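Local coordinates for protein MaoC-like dehydratase (Phytophthora Capsici, PDB 3KH8) that probably catalyses the reversible hydration of enoyl-CoA thioesters as a hot-dog-fold lyase of the MaoC-like dehydratase family, at residues Y50-Y62 with F84-Q98. Numbering follows the deposited sequence.
Sequences YTATYNQRDLLMY and FPLYPVCLPFKGQSQ
Tyr87 pushes its ring between Tyr54, Leu59 and Tyr62, and following it outward traces the apolar half of the contact. With CG anti to the backbone N (chi1 179°), CB lies beside the CD2 and CE2 side of the Tyr62 ring, and Tyr87 CD1 meets that ring's face 3.4 Å from Tyr62 CG, an edge-to-face pair with planes at 63°. Leu59 CD2 lies over one face of the Tyr87 ring, a CH-pi contact, 3.7 Å from Tyr87 CD2. Farther out, Tyr87 CE2 packs against Tyr54 CB, the edge of the Tyr87 ring is turned toward the face of the Tyr54 ring in an offset edge-to-face pair, and OH ends between Tyr54 CB and Asp58 CB. Cys90 SG sits obliquely beside the Tyr62 ring, 3.6 Å from its CE1.

Next to this aromatic cluster the contact turns polar. Lys94 runs extended and bends only at its last torsion (chi4 -80°), bringing NZ 2.7 Å from Thr53 O; the same ammonium group donates to Ser97 O and forms a longer salt bridge, 3.4 Å, with Asp58 OD2. Asp58 also closes a capping box with Asn55 at the start of helix 56-65, while its OD1 pairs with Arg57 of the second subunit. Beyond the lysine, Thr53 N bonds to Gly95 O at 3.0 Å, and Gln96 NE2 reaches Thr53 OG1 nearly in its own amide plane.

Strand 48-54 of the hot-dog sheet and helix 56-65 thus share one lysine with the turn after helix 91-94. The lysine's positive charge probably stabilises the Asp58 carboxylate, which itself joins the helix cap to the subunit interface.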
loop_
_atom_site.group_PDB
_atom_site.type_symbol
_atom_site.label_atom_id
_atom_site.label_comp_id
_atom_site.label_asym_id
_atom_site.label_seq_id
_atom_site.Cartn_x
_atom_site.Cartn_y
_atom_site.Cartn_z
ATOM N N TYR A 50 -4.854 -16.199 20.158
ATOM C CA TYR A 50 -3.750 -15.998 19.222
ATOM C C TYR A 50 -3.062 -14.660 19.462
ATOM O O TYR A 50 -3.482 -13.873 20.313
ATOM C CB TYR A 50 -4.222 -16.133 17.764
ATOM C CG TYR A 50 -5.213 -15.079 17.315
ATOM C CD1 TYR A 50 -4.783 -13.938 16.634
ATOM C CD2 TYR A 50 -6.579 -15.226 17.562
ATOM C CE1 TYR A 50 -5.688 -12.963 16.215
ATOM C CE2 TYR A 50 -7.494 -14.256 17.148
ATOM C CZ TYR A 50 -7.039 -13.128 16.475
ATOM O OH TYR A 50 -7.929 -12.170 16.060
ATOM N N THR A 51 -1.997 -14.420 18.705
ATOM C CA THR A 51 -1.213 -13.206 18.824
ATOM C C THR A 51 -1.286 -12.421 17.521
ATOM O O THR A 51 -1.263 -12.999 16.435
ATOM C CB THR A 51 0.255 -13.532 19.176
ATOM O OG1 THR A 51 0.277 -14.380 20.329
ATOM C CG2 THR A 51 1.036 -12.272 19.488
ATOM N N ALA A 52 -1.396 -11.103 17.645
ATOM C CA ALA A 52 -1.387 -10.217 16.486
ATOM C C ALA A 52 -0.323 -9.147 16.668
ATOM O O ALA A 52 -0.155 -8.594 17.759
ATOM C CB ALA A 52 -2.757 -9.588 16.275
ATOM N N THR A 53 0.398 -8.868 15.588
ATOM C CA THR A 53 1.483 -7.898 15.603
ATOM C C THR A 53 1.376 -7.004 14.375
ATOM O O THR A 53 1.107 -7.481 13.273
ATOM C CB THR A 53 2.858 -8.616 15.649
ATOM O OG1 THR A 53 2.957 -9.363 16.869
ATOM C CG2 THR A 53 4.018 -7.624 15.581
ATOM N N TYR A 54 1.558 -5.706 14.589
ATOM C CA TYR A 54 1.583 -4.720 13.513
ATOM C C TYR A 54 2.771 -3.796 13.754
ATOM O O TYR A 54 3.156 -3.563 14.904
ATOM C CB TYR A 54 0.281 -3.897 13.499
ATOM C CG TYR A 54 0.111 -3.026 14.729
ATOM C CD1 TYR A 54 0.493 -1.680 14.719
ATOM C CD2 TYR A 54 -0.403 -3.555 15.912
ATOM C CE1 TYR A 54 0.358 -0.890 15.850
ATOM C CE2 TYR A 54 -0.542 -2.771 17.046
ATOM C CZ TYR A 54 -0.158 -1.446 17.013
ATOM O OH TYR A 54 -0.293 -0.677 18.146
ATOM N N ASN A 55 3.353 -3.275 12.677
ATOM C CA ASN A 55 4.332 -2.196 12.804
ATOM C C ASN A 55 3.798 -0.889 12.215
ATOM O O ASN A 55 2.677 -0.855 11.700
ATOM C CB ASN A 55 5.719 -2.593 12.247
ATOM C CG ASN A 55 5.711 -2.934 10.757
ATOM O OD1 ASN A 55 4.932 -2.394 9.973
ATOM N ND2 ASN A 55 6.613 -3.830 10.361
ATOM N N GLN A 56 4.583 0.185 12.319
ATOM C CA GLN A 56 4.194 1.484 11.769
ATOM C C GLN A 56 3.842 1.407 10.291
ATOM O O GLN A 56 2.854 1.995 9.849
ATOM C CB GLN A 56 5.313 2.504 11.939
ATOM C CG GLN A 56 5.364 3.148 13.285
ATOM C CD GLN A 56 6.030 4.501 13.239
ATOM O OE1 GLN A 56 6.981 4.712 12.482
ATOM N NE2 GLN A 56 5.527 5.431 14.041
ATOM N N ARG A 57 4.666 0.695 9.530
ATOM C CA ARG A 57 4.458 0.549 8.092
ATOM C C ARG A 57 3.096 -0.085 7.776
ATOM O O ARG A 57 2.431 0.331 6.829
ATOM C CB ARG A 57 5.607 -0.249 7.472
ATOM C CG ARG A 57 5.538 -0.432 5.966
ATOM C CD ARG A 57 6.813 -1.083 5.478
ATOM N NE ARG A 57 6.805 -1.366 4.048
ATOM C CZ ARG A 57 6.827 -2.590 3.531
ATOM N NH1 ARG A 57 6.860 -3.651 4.333
ATOM N NH2 ARG A 57 6.832 -2.761 2.215
ATOM N N ASP A 58 2.677 -1.068 8.577
ATOM C CA ASP A 58 1.343 -1.663 8.429
ATOM C C ASP A 58 0.235 -0.619 8.589
ATOM O O ASP A 58 -0.772 -0.674 7.889
ATOM C CB ASP A 58 1.121 -2.807 9.431
ATOM C CG ASP A 58 2.094 -3.962 9.236
ATOM O OD1 ASP A 58 2.331 -4.373 8.077
ATOM O OD2 ASP A 58 2.614 -4.466 10.257
ATOM N N LEU A 59 0.426 0.314 9.521
ATOM C CA LEU A 59 -0.542 1.389 9.755
ATOM C C LEU A 59 -0.658 2.320 8.547
ATOM O O LEU A 59 -1.768 2.690 8.145
ATOM C CB LEU A 59 -0.179 2.192 11.013
ATOM C CG LEU A 59 -0.140 1.471 12.369
ATOM C CD1 LEU A 59 0.250 2.446 13.480
ATOM C CD2 LEU A 59 -1.464 0.807 12.696
ATOM N N LEU A 60 0.490 2.683 7.974
ATOM C CA LEU A 60 0.536 3.494 6.755
ATOM C C LEU A 60 -0.114 2.780 5.572
ATOM O O LEU A 60 -0.876 3.390 4.820
ATOM C CB LEU A 60 1.983 3.888 6.416
ATOM C CG LEU A 60 2.777 4.674 7.473
ATOM C CD1 LEU A 60 4.213 4.933 7.026
ATOM C CD2 LEU A 60 2.099 5.993 7.802
ATOM N N MET A 61 0.184 1.489 5.421
ATOM C CA MET A 61 -0.371 0.674 4.336
ATOM C C MET A 61 -1.892 0.569 4.423
ATOM O O MET A 61 -2.583 0.570 3.400
ATOM C CB MET A 61 0.245 -0.727 4.349
ATOM C CG MET A 61 1.750 -0.760 4.044
ATOM S SD MET A 61 2.451 -2.428 4.120
ATOM C CE MET A 61 1.286 -3.321 3.093
ATOM N N TYR A 62 -2.400 0.460 5.647
ATOM C CA TYR A 62 -3.840 0.454 5.893
ATOM C C TYR A 62 -4.481 1.800 5.554
ATOM O O TYR A 62 -5.511 1.846 4.878
ATOM C CB TYR A 62 -4.149 0.073 7.349
ATOM C CG TYR A 62 -5.631 0.134 7.670
ATOM C CD1 TYR A 62 -6.513 -0.824 7.163
ATOM C CD2 TYR A 62 -6.153 1.161 8.461
ATOM C CE1 TYR A 62 -7.882 -0.770 7.444
ATOM C CE2 TYR A 62 -7.530 1.226 8.749
ATOM C CZ TYR A 62 -8.381 0.255 8.233
ATOM O OH TYR A 62 -9.734 0.299 8.501
ATOM N N PHE A 84 -5.148 4.574 12.276
ATOM C CA PHE A 84 -6.558 4.835 11.995
ATOM C C PHE A 84 -7.419 3.936 12.890
ATOM O O PHE A 84 -7.145 2.740 13.001
ATOM C CB PHE A 84 -6.932 4.683 10.517
ATOM C CG PHE A 84 -8.291 5.241 10.204
ATOM C CD1 PHE A 84 -8.459 6.607 9.991
ATOM C CD2 PHE A 84 -9.410 4.417 10.198
ATOM C CE1 PHE A 84 -9.722 7.140 9.743
ATOM C CE2 PHE A 84 -10.679 4.938 9.950
ATOM C CZ PHE A 84 -10.836 6.297 9.725
ATOM N N PRO A 85 -8.443 4.515 13.554
ATOM C CA PRO A 85 -9.164 3.795 14.613
ATOM C C PRO A 85 -9.800 2.455 14.227
ATOM O O PRO A 85 -9.975 1.596 15.094
ATOM C CB PRO A 85 -10.235 4.800 15.044
ATOM C CG PRO A 85 -9.596 6.113 14.805
ATOM C CD PRO A 85 -8.860 5.930 13.498
ATOM N N LEU A 86 -10.135 2.271 12.953
ATOM C CA LEU A 86 -10.736 1.017 12.502
ATOM C C LEU A 86 -9.717 -0.105 12.255
ATOM O O LEU A 86 -10.105 -1.258 12.046
ATOM C CB LEU A 86 -11.584 1.237 11.239
ATOM C CG LEU A 86 -12.630 0.154 10.929
ATOM C CD1 LEU A 86 -13.809 0.237 11.902
ATOM C CD2 LEU A 86 -13.115 0.248 9.489
ATOM N N TYR A 87 -8.423 0.217 12.282
ATOM C CA TYR A 87 -7.395 -0.777 11.932
ATOM C C TYR A 87 -7.507 -2.158 12.617
ATOM O O TYR A 87 -7.261 -3.172 11.963
ATOM C CB TYR A 87 -5.964 -0.208 12.047
ATOM C CG TYR A 87 -4.904 -1.237 11.709
ATOM C CD1 TYR A 87 -4.757 -1.708 10.406
ATOM C CD2 TYR A 87 -4.071 -1.764 12.695
ATOM C CE1 TYR A 87 -3.793 -2.672 10.086
ATOM C CE2 TYR A 87 -3.108 -2.729 12.388
ATOM C CZ TYR A 87 -2.976 -3.172 11.085
ATOM O OH TYR A 87 -2.034 -4.121 10.774
ATOM N N PRO A 88 -7.890 -2.217 13.914
ATOM C CA PRO A 88 -8.016 -3.538 14.554
ATOM C C PRO A 88 -8.811 -4.609 13.780
ATOM O O PRO A 88 -8.530 -5.793 13.949
ATOM C CB PRO A 88 -8.689 -3.208 15.886
ATOM C CG PRO A 88 -8.153 -1.874 16.222
ATOM C CD PRO A 88 -8.052 -1.135 14.908
ATOM N N VAL A 89 -9.761 -4.213 12.925
ATOM C CA VAL A 89 -10.511 -5.184 12.106
ATOM C C VAL A 89 -9.621 -6.039 11.200
ATOM O O VAL A 89 -10.020 -7.127 10.782
ATOM C CB VAL A 89 -11.635 -4.536 11.231
ATOM C CG1 VAL A 89 -12.602 -3.759 12.095
ATOM C CG2 VAL A 89 -11.059 -3.656 10.109
ATOM N N CYS A 90 -8.428 -5.534 10.890
ATOM C CA CYS A 90 -7.487 -6.250 10.032
ATOM C C CYS A 90 -6.690 -7.311 10.778
ATOM O O CYS A 90 -6.205 -8.257 10.168
ATOM C CB CYS A 90 -6.522 -5.264 9.361
ATOM S SG CYS A 90 -7.331 -4.219 8.151
ATOM N N LEU A 91 -6.559 -7.147 12.092
ATOM C CA LEU A 91 -5.668 -7.999 12.896
ATOM C C LEU A 91 -6.018 -9.499 12.921
ATOM O O LEU A 91 -5.105 -10.333 12.918
ATOM C CB LEU A 91 -5.482 -7.433 14.311
ATOM C CG LEU A 91 -4.768 -6.078 14.417
ATOM C CD1 LEU A 91 -4.907 -5.497 15.817
ATOM C CD2 LEU A 91 -3.288 -6.172 14.010
ATOM N N PRO A 92 -7.323 -9.852 12.929
ATOM C CA PRO A 92 -7.676 -11.272 12.806
ATOM C C PRO A 92 -7.276 -11.902 11.468
ATOM O O PRO A 92 -7.098 -13.116 11.399
ATOM C CB PRO A 92 -9.204 -11.269 12.950
ATOM C CG PRO A 92 -9.504 -10.042 13.714
ATOM C CD PRO A 92 -8.518 -9.032 13.218
ATOM N N PHE A 93 -7.146 -11.091 10.419
ATOM C CA PHE A 93 -6.639 -11.578 9.135
ATOM C C PHE A 93 -5.111 -11.704 9.183
ATOM O O PHE A 93 -4.535 -12.708 8.753
ATOM C CB PHE A 93 -7.014 -10.625 7.996
ATOM C CG PHE A 93 -8.494 -10.519 7.738
ATOM C CD1 PHE A 93 -9.108 -11.342 6.797
ATOM C CD2 PHE A 93 -9.268 -9.576 8.411
ATOM C CE1 PHE A 93 -10.477 -11.239 6.543
ATOM C CE2 PHE A 93 -10.643 -9.467 8.165
ATOM C CZ PHE A 93 -11.245 -10.302 7.232
ATOM N N LYS A 94 -4.474 -10.664 9.708
ATOM C CA LYS A 94 -3.022 -10.504 9.653
ATOM C C LYS A 94 -2.267 -11.432 10.609
ATOM O O LYS A 94 -1.204 -11.965 10.260
ATOM C CB LYS A 94 -2.659 -9.047 9.951
ATOM C CG LYS A 94 -1.236 -8.668 9.588
ATOM C CD LYS A 94 -0.850 -7.353 10.225
ATOM C CE LYS A 94 0.557 -6.964 9.834
ATOM N NZ LYS A 94 1.577 -7.694 10.635
ATOM N N GLY A 95 -2.817 -11.618 11.807
ATOM C CA GLY A 95 -2.099 -12.288 12.888
ATOM C C GLY A 95 -0.744 -11.626 13.084
ATOM O O GLY A 95 -0.658 -10.408 13.249
ATOM N N GLN A 96 0.315 -12.427 13.039
ATOM C CA GLN A 96 1.681 -11.916 13.188
ATOM C C GLN A 96 2.460 -11.920 11.867
ATOM O O GLN A 96 3.676 -11.703 11.853
ATOM C CB GLN A 96 2.447 -12.721 14.244
ATOM C CG GLN A 96 2.076 -12.389 15.684
ATOM C CD GLN A 96 3.078 -12.951 16.679
ATOM O OE1 GLN A 96 3.202 -14.167 16.835
ATOM N NE2 GLN A 96 3.798 -12.062 17.360
ATOM N N SER A 97 1.764 -12.160 10.759
ATOM C CA SER A 97 2.421 -12.197 9.456
ATOM C C SER A 97 2.769 -10.814 8.917
ATOM O O SER A 97 2.011 -9.857 9.085
ATOM C CB SER A 97 1.578 -12.954 8.434
ATOM O OG SER A 97 2.231 -12.952 7.173
ATOM N N GLN A 98 3.927 -10.727 8.267
ATOM C CA GLN A 98 4.325 -9.523 7.552
ATOM C C GLN A 98 4.263 -9.760 6.041
ATOM O O GLN A 98 4.607 -8.878 5.251
ATOM C CB GLN A 98 5.734 -9.085 7.977
ATOM C CG GLN A 98 5.835 -8.529 9.408
ATOM C CD GLN A 98 5.009 -7.251 9.639
ATOM O OE1 GLN A 98 4.951 -6.361 8.787
ATOM N NE2 GLN A 98 4.387 -7.159 10.805
HETATM O O HOH W 1 -3.690 3.429 10.029
#